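Dihydrodipicolinate synthase (Rhodopseudomonas palustris, PDB 3DZ1) probably acts as a 4-hydroxy-tetrahydrodipicolinate synthase, a lyase that condenses pyruvate with aspartate semialdehyde on the way to lysine. Local coordinates at residues A[28-33]-A[273-278]; A[18-23]-A[279-284]; A[69-74]-A[101-106]. One frame throughout, in Å; residues are numbered along the deposited sequence.

Contact 1 of 3, residues A[28-33]-A[273-278]; sequences DVSIDR and GLLSSS
Arg-33 lies along the backbone of Gly-273 and Leu-274 and contributes the largest buried area of this contact. It stands on helix 28-40, facing the loop that follows helix 260-271. The chain leaves the helix extended and then turns about the CG-CD bond (chi3 -58°), which swings the guanidinium back toward Ser-276. Its methylene carbons touch carbonyl oxygens: Arg-33 CD is 3.0 Å from Gly-273 O. Arg-33 NH1 donates to Leu-274 O over 3.3 Å. This donor sits above the carbonyl plane, 70° out of it. Arg-33 NH1 also points almost straight at Ser-276 OG, but at 3.5 Å that bond is weak. Leu-274 presents mainly its backbone here. Its CD2 still comes within 4.3 Å of Arg-33 CG, and its side chain continues onto Leu-34 and Phe-37 of helix 28-40. One turn before Arg-33, Ser-30 points at the loop. Its OG lies beside its own backbone N (chi1 -75°) and takes a hydrogen bond of 3.2 Å from Ser-276 N. The stronger partner of this hydroxyl is Asp-27, just before the helix. Ser-30 CB meets Leu-275 CD2 at 4.0 Å, a small apolar patch that Pro-19 extends. Gly-273 closes helix 260-271 in a Schellman motif, and its carbonyl O faces Arg-33 CD. With an alanine here instead of Arg-33, Leu-274 O and Ser-276 OG would probably lose their side-chain donor, and a gap would open beside Gly-273 O. The polar bonds across the contact run between side chains of the helix and the loop's backbone or a serine hydroxyl. The polar hold on the loop thus falls largely on main-chain atoms, while its leucines pack on the helices.

Contact 2 of 3, residues A[18-23]-A[279-284]; sequences TPFHDD and AQRKPG
Phe-20, in the loop after barrel strand 11-15, packs against Ala-279 and Arg-281 of the loop that joins helices 260-271 and 289-301. Arg-281 crosses one face of the ring at about a right angle. Its CG sits 3.7 Å from the centroid of the Phe-20 ring, only 11° off the normal, a CH-pi contact. The arginine chain then runs on extended (chi2 -168°), which carries NE to 3.4 Å from Phe-20 CE1 at the rim. The guanidinium and ring planes are 20° apart. NE is held by Gly-24 O, and NH2 forms a salt bridge with Glu-62, so the polar end of the arginine is fixed beyond the ring. The opposite face of the ring has Thr-18 O, 3.3 Å above its plane and offset toward the rim.

In this TIM barrel, the loop after the first strand is covered by the loop that leads to the C-terminal helix 289-301. Ala-279 meets the same loop. Its O lies in the plane of the Phe-20 ring, at the edge, 3.8 Å from CD2. Its CB rests 3.4 Å from His-21 O. A water connects the two main chains: it accepts from Phe-20 N at 2.9 Å and lies 2.8 Å from Ala-279 O, to which it can donate. Lys-266 of helix 260-271 also bonds both Ala-279 O and Thr-18 O. Farther along, Lys-282 and Pro-283 pack on Glu-129 and Phe-88 of the second subunit.

Contact 3 of 3, residues A[69-74]-A[101-106]; sequences RFIKRA and AGAAGV
Ala-101 O takes a hydrogen bond of 2.9 Å from Lys-72 NZ. The lysine approaches 18° out of the carbonyl plane, with a C=O...N angle of 136°. Its chain bends at chi2 (-59°), and that turn brings the ammonium from the exposed side of helix 60-73 back toward the end of helix 88-101. The bond puts a positive charge at the C-terminal end of helix 88-101, where it would probably suit the helix dipole. The apolar part of the contact belongs to Ile-71, whose two branches do different work. Ile-71 CG2 lies on the backbone, 3.4 Å from Gly-102 C and 3.5 Å from Ala-101 O. Ile-71 CD1 touches two methyl groups, Ala-101 CB at 3.9 Å and Ala-103 CB at 3.7 Å. Gly-102 ends helix 88-101 in a Schellman motif. Its positive phi suits glycine, and a CB there would also press on Ile-71 CG2. The small residues on both sides of it let the isoleucine come close to the main chain. Ile-71 also packs on Val-79 and Val-81 of strand 78-82, while Ala-103 touches Ser-98. Helix 60-73 thus packs on the turn from helix 88-101 into strand 105-108, joining neighbouring beta-alpha units of the parallel (beta/alpha)8 TIM barrel.

In the fold
Contacts 1 and 2 hold the same loop, the one between helices 260-271 and 289-301, against the start of the chain. Contact 1 fixes it to helix 28-40, and contact 2 to the loop just before that helix. They touch through Pro-19, which packs on Ser-30 and Ile-31, and through Ser-277, which meets Phe-20 and Asp-22. Contact 2 is the surface one and relies on an arginine over a ring and a water. Contact 1 is partly buried and mostly uses side-chain to backbone hydrogen bonds. Contact 3 lies nearer the chain's centre, between neighbouring beta-alpha units of the barrel, with small apolar groups and one lysine bond. A salt bridge from Asp-32 to Arg-69 links it to contact 1.

Contact 1 of 3, residues A[28-33]-A[273-278]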
# COMPACT_ATOMS: atom_id res chain seq x y z
N ASP A 28 -31.98 10.01 17.02
CA ASP A 28 -31.65 11.02 18.03
C ASP A 28 -31.95 10.62 19.47
O ASP A 28 -31.25 11.04 20.40
CB ASP A 28 -32.37 12.33 17.72
CG ASP A 28 -31.81 13.02 16.50
OD1 ASP A 28 -30.58 13.26 16.46
OD2 ASP A 28 -32.59 13.34 15.57
N VAL A 29 -32.99 9.82 19.67
CA VAL A 29 -33.35 9.36 21.00
C VAL A 29 -32.18 8.56 21.58
O VAL A 29 -31.84 8.71 22.76
CB VAL A 29 -34.60 8.47 20.95
CG1 VAL A 29 -34.98 8.01 22.34
CG2 VAL A 29 -35.76 9.22 20.30
N SER A 30 -31.58 7.72 20.75
CA SER A 30 -30.45 6.90 21.17
C SER A 30 -29.19 7.72 21.40
O SER A 30 -28.36 7.38 22.24
CB SER A 30 -30.18 5.80 20.14
OG SER A 30 -31.16 4.78 20.24
N ILE A 31 -29.03 8.81 20.64
CA ILE A 31 -27.87 9.67 20.84
C ILE A 31 -27.93 10.22 22.26
O ILE A 31 -26.93 10.24 22.97
CB ILE A 31 -27.85 10.83 19.82
CG1 ILE A 31 -27.50 10.29 18.43
CG2 ILE A 31 -26.83 11.89 20.25
CD1 ILE A 31 -27.52 11.33 17.33
N ASP A 32 -29.12 10.65 22.69
CA ASP A 32 -29.28 11.19 24.04
C ASP A 32 -29.08 10.09 25.08
O ASP A 32 -28.44 10.31 26.11
CB ASP A 32 -30.67 11.81 24.23
CG ASP A 32 -30.97 12.91 23.23
OD1 ASP A 32 -30.05 13.68 22.87
OD2 ASP A 32 -32.14 13.02 22.81
N ARG A 33 -29.63 8.92 24.81
CA ARG A 33 -29.52 7.78 25.72
C ARG A 33 -28.06 7.37 25.90
O ARG A 33 -27.61 7.09 27.02
CB ARG A 33 -30.34 6.62 25.16
CG ARG A 33 -30.47 5.43 26.08
CD ARG A 33 -31.28 4.35 25.39
NE ARG A 33 -32.60 4.84 25.01
CZ ARG A 33 -33.19 4.60 23.85
NH1 ARG A 33 -32.58 3.87 22.92
NH2 ARG A 33 -34.40 5.08 23.61
N GLY A 273 -29.58 -1.94 25.91
CA GLY A 273 -30.67 -0.99 25.95
C GLY A 273 -30.31 0.45 25.62
O GLY A 273 -31.12 1.35 25.87
N LEU A 274 -29.12 0.67 25.06
CA LEU A 274 -28.68 2.02 24.72
C LEU A 274 -29.06 2.42 23.29
O LEU A 274 -29.30 3.59 23.02
CB LEU A 274 -27.16 2.13 24.91
CG LEU A 274 -26.69 1.80 26.34
CD1 LEU A 274 -25.18 1.80 26.41
CD2 LEU A 274 -27.29 2.81 27.31
N LEU A 275 -29.10 1.44 22.39
CA LEU A 275 -29.49 1.71 21.01
C LEU A 275 -30.82 1.02 20.72
O LEU A 275 -31.06 -0.08 21.21
CB LEU A 275 -28.43 1.19 20.03
CG LEU A 275 -27.03 1.79 20.03
CD1 LEU A 275 -26.20 1.16 18.92
CD2 LEU A 275 -27.12 3.29 19.84
N SER A 276 -31.69 1.68 19.95
CA SER A 276 -32.98 1.10 19.57
C SER A 276 -32.73 0.05 18.50
O SER A 276 -33.39 -0.99 18.47
CB SER A 276 -33.91 2.18 19.00
OG SER A 276 -34.31 3.10 19.99
N SER A 277 -31.77 0.35 17.63
CA SER A 277 -31.40 -0.55 16.54
C SER A 277 -29.88 -0.62 16.42
O SER A 277 -29.17 0.34 16.71
CB SER A 277 -31.98 -0.05 15.22
OG SER A 277 -31.46 -0.80 14.13
N SER A 278 -29.39 -1.78 15.98
CA SER A 278 -27.96 -2.01 15.80
C SER A 278 -27.56 -1.72 14.36
O SER A 278 -26.43 -1.99 13.95
CB SER A 278 -27.62 -3.46 16.14
OG SER A 278 -28.35 -4.35 15.31

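Contact 2 of 3, residues A[18-23]-A[279-284]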
# COMPACT_ATOMS: atom_id res chain seq x y z
N THR A 18 -22.69 6.36 15.63
CA THR A 18 -23.83 7.20 15.27
C THR A 18 -25.01 6.24 15.20
O THR A 18 -25.04 5.34 14.37
CB THR A 18 -23.61 7.88 13.90
OG1 THR A 18 -22.54 8.82 14.00
CG2 THR A 18 -24.87 8.61 13.45
N PRO A 19 -26.00 6.41 16.10
CA PRO A 19 -27.19 5.55 16.15
C PRO A 19 -28.09 5.71 14.93
O PRO A 19 -28.49 6.83 14.60
CB PRO A 19 -27.89 6.00 17.43
CG PRO A 19 -26.80 6.60 18.26
CD PRO A 19 -26.00 7.35 17.23
N PHE A 20 -28.42 4.60 14.28
CA PHE A 20 -29.30 4.60 13.12
C PHE A 20 -30.45 3.63 13.32
O PHE A 20 -30.34 2.66 14.09
CB PHE A 20 -28.57 4.13 11.85
CG PHE A 20 -27.45 5.02 11.40
CD1 PHE A 20 -27.69 6.33 11.04
CD2 PHE A 20 -26.16 4.51 11.30
CE1 PHE A 20 -26.66 7.14 10.57
CE2 PHE A 20 -25.12 5.31 10.84
CZ PHE A 20 -25.37 6.62 10.47
N HIS A 21 -31.55 3.88 12.63
CA HIS A 21 -32.68 2.98 12.67
C HIS A 21 -32.43 2.12 11.43
O HIS A 21 -31.47 2.36 10.69
CB HIS A 21 -34.01 3.74 12.56
CG HIS A 21 -34.38 4.48 13.81
ND1 HIS A 21 -34.55 3.84 15.02
CD2 HIS A 21 -34.62 5.79 14.03
CE1 HIS A 21 -34.88 4.74 15.94
NE2 HIS A 21 -34.93 5.93 15.36
N ASP A 22 -33.27 1.13 11.18
CA ASP A 22 -33.08 0.25 10.03
C ASP A 22 -33.15 0.94 8.67
O ASP A 22 -32.46 0.53 7.73
CB ASP A 22 -34.09 -0.89 10.12
CG ASP A 22 -34.03 -1.60 11.46
OD1 ASP A 22 -33.08 -2.39 11.68
OD2 ASP A 22 -34.92 -1.36 12.30
N ASP A 23 -33.96 1.98 8.55
CA ASP A 23 -34.08 2.71 7.30
C ASP A 23 -32.84 3.58 7.06
O ASP A 23 -32.69 4.20 6.01
CB ASP A 23 -35.34 3.59 7.31
CG ASP A 23 -35.43 4.45 8.55
OD1 ASP A 23 -34.40 5.04 8.94
OD2 ASP A 23 -36.53 4.55 9.14
N ALA A 279 -28.49 -1.15 13.60
CA ALA A 279 -28.25 -0.84 12.19
C ALA A 279 -27.09 0.10 11.88
O ALA A 279 -26.77 1.01 12.66
CB ALA A 279 -29.54 -0.29 11.58
N GLN A 280 -26.47 -0.14 10.74
CA GLN A 280 -25.38 0.68 10.22
C GLN A 280 -25.85 1.07 8.83
O GLN A 280 -26.79 0.48 8.30
CB GLN A 280 -24.09 -0.12 10.05
CG GLN A 280 -23.67 -0.95 11.23
CD GLN A 280 -22.51 -1.87 10.88
OE1 GLN A 280 -22.27 -2.87 11.55
NE2 GLN A 280 -21.78 -1.53 9.82
N ARG A 281 -25.20 2.07 8.23
CA ARG A 281 -25.56 2.47 6.88
C ARG A 281 -24.64 1.71 5.93
O ARG A 281 -23.57 1.26 6.33
CB ARG A 281 -25.37 3.97 6.70
CG ARG A 281 -26.43 4.83 7.35
CD ARG A 281 -26.32 6.26 6.87
NE ARG A 281 -27.44 7.08 7.31
CZ ARG A 281 -27.59 8.36 6.99
NH1 ARG A 281 -26.69 8.96 6.23
NH2 ARG A 281 -28.65 9.03 7.43
N LYS A 282 -25.06 1.56 4.68
CA LYS A 282 -24.23 0.86 3.70
C LYS A 282 -23.02 1.74 3.38
O LYS A 282 -23.15 2.96 3.31
CB LYS A 282 -25.02 0.61 2.41
CG LYS A 282 -26.26 -0.25 2.57
CD LYS A 282 -26.91 -0.51 1.21
CE LYS A 282 -28.20 -1.29 1.34
NZ LYS A 282 -29.24 -0.53 2.09
N PRO A 283 -21.84 1.14 3.19
CA PRO A 283 -21.59 -0.31 3.27
C PRO A 283 -21.38 -0.77 4.71
O PRO A 283 -20.72 -0.09 5.49
CB PRO A 283 -20.34 -0.47 2.41
CG PRO A 283 -19.58 0.77 2.73
CD PRO A 283 -20.65 1.85 2.69
N GLY A 284 -21.94 -1.92 5.05
CA GLY A 284 -21.81 -2.45 6.40
C GLY A 284 -22.67 -3.68 6.58
O GLY A 284 -23.84 -3.68 6.19
O HOH W 1 -27.44 1.97 15.15

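Contact 3 of 3, residues A[69-74]-A[101-106]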
# COMPACT_ATOMS: atom_id res chain seq x y z
N ARG A 69 -26.01 17.40 18.30
CA ARG A 69 -26.88 16.69 19.24
C ARG A 69 -26.06 16.22 20.44
O ARG A 69 -26.47 16.39 21.59
CB ARG A 69 -27.52 15.48 18.56
CG ARG A 69 -28.58 14.78 19.40
CD ARG A 69 -29.94 15.42 19.22
NE ARG A 69 -30.96 14.82 20.08
CZ ARG A 69 -32.26 15.08 19.98
NH1 ARG A 69 -32.70 15.92 19.05
NH2 ARG A 69 -33.12 14.52 20.81
N PHE A 70 -24.91 15.61 20.16
CA PHE A 70 -24.02 15.11 21.21
C PHE A 70 -23.45 16.23 22.08
O PHE A 70 -23.41 16.12 23.30
CB PHE A 70 -22.85 14.32 20.60
CG PHE A 70 -23.17 12.88 20.30
CD1 PHE A 70 -23.40 11.98 21.34
CD2 PHE A 70 -23.21 12.42 18.99
CE1 PHE A 70 -23.65 10.63 21.07
CE2 PHE A 70 -23.47 11.08 18.71
CZ PHE A 70 -23.69 10.19 19.75
N ILE A 71 -23.00 17.30 21.43
CA ILE A 71 -22.43 18.43 22.14
C ILE A 71 -23.43 19.04 23.12
O ILE A 71 -23.10 19.28 24.28
CB ILE A 71 -21.95 19.52 21.15
CG1 ILE A 71 -20.80 18.97 20.30
CG2 ILE A 71 -21.46 20.75 21.92
CD1 ILE A 71 -20.33 19.92 19.21
N LYS A 72 -24.65 19.27 22.66
CA LYS A 72 -25.68 19.87 23.50
C LYS A 72 -26.13 18.98 24.65
O LYS A 72 -26.52 19.47 25.71
CB LYS A 72 -26.89 20.26 22.65
CG LYS A 72 -26.56 21.28 21.56
CD LYS A 72 -26.00 22.55 22.15
CE LYS A 72 -25.74 23.59 21.08
NZ LYS A 72 -25.20 24.85 21.67
N ARG A 73 -26.07 17.66 24.45
CA ARG A 73 -26.51 16.71 25.47
C ARG A 73 -25.47 16.48 26.57
O ARG A 73 -25.82 16.35 27.74
CB ARG A 73 -26.86 15.38 24.81
CG ARG A 73 -27.53 14.37 25.73
CD ARG A 73 -28.97 14.77 26.02
NE ARG A 73 -29.64 13.80 26.89
CZ ARG A 73 -30.94 13.83 27.16
NH1 ARG A 73 -31.71 14.76 26.62
NH2 ARG A 73 -31.47 12.91 27.96
N ALA A 74 -24.20 16.42 26.18
CA ALA A 74 -23.11 16.19 27.14
C ALA A 74 -22.68 17.47 27.85
O ALA A 74 -21.52 17.88 27.76
CB ALA A 74 -21.92 15.55 26.44
N ALA A 101 -20.77 25.38 18.55
CA ALA A 101 -21.83 24.60 19.18
C ALA A 101 -21.51 24.27 20.64
O ALA A 101 -22.42 24.06 21.44
CB ALA A 101 -22.06 23.32 18.40
N GLY A 102 -20.22 24.21 20.97
CA GLY A 102 -19.82 23.90 22.33
C GLY A 102 -18.82 22.77 22.48
O GLY A 102 -18.57 22.30 23.60
N ALA A 103 -18.24 22.33 21.37
CA ALA A 103 -17.27 21.24 21.42
C ALA A 103 -16.03 21.66 22.22
O ALA A 103 -15.70 22.85 22.29
CB ALA A 103 -16.86 20.84 20.01
N ALA A 104 -15.37 20.68 22.83
CA ALA A 104 -14.17 20.94 23.61
C ALA A 104 -12.97 21.04 22.66
O ALA A 104 -11.98 21.72 22.95
CB ALA A 104 -13.95 19.83 24.61
N GLY A 105 -13.07 20.37 21.52
CA GLY A 105 -12.00 20.39 20.54
C GLY A 105 -12.29 19.43 19.40
O GLY A 105 -13.36 18.82 19.36
N VAL A 106 -11.34 19.29 18.48
CA VAL A 106 -11.52 18.41 17.34
C VAL A 106 -10.36 17.43 17.17
O VAL A 106 -9.28 17.63 17.73
CB VAL A 106 -11.68 19.22 16.03
CG1 VAL A 106 -12.82 20.22 16.18
CG2 VAL A 106 -10.38 19.95 15.70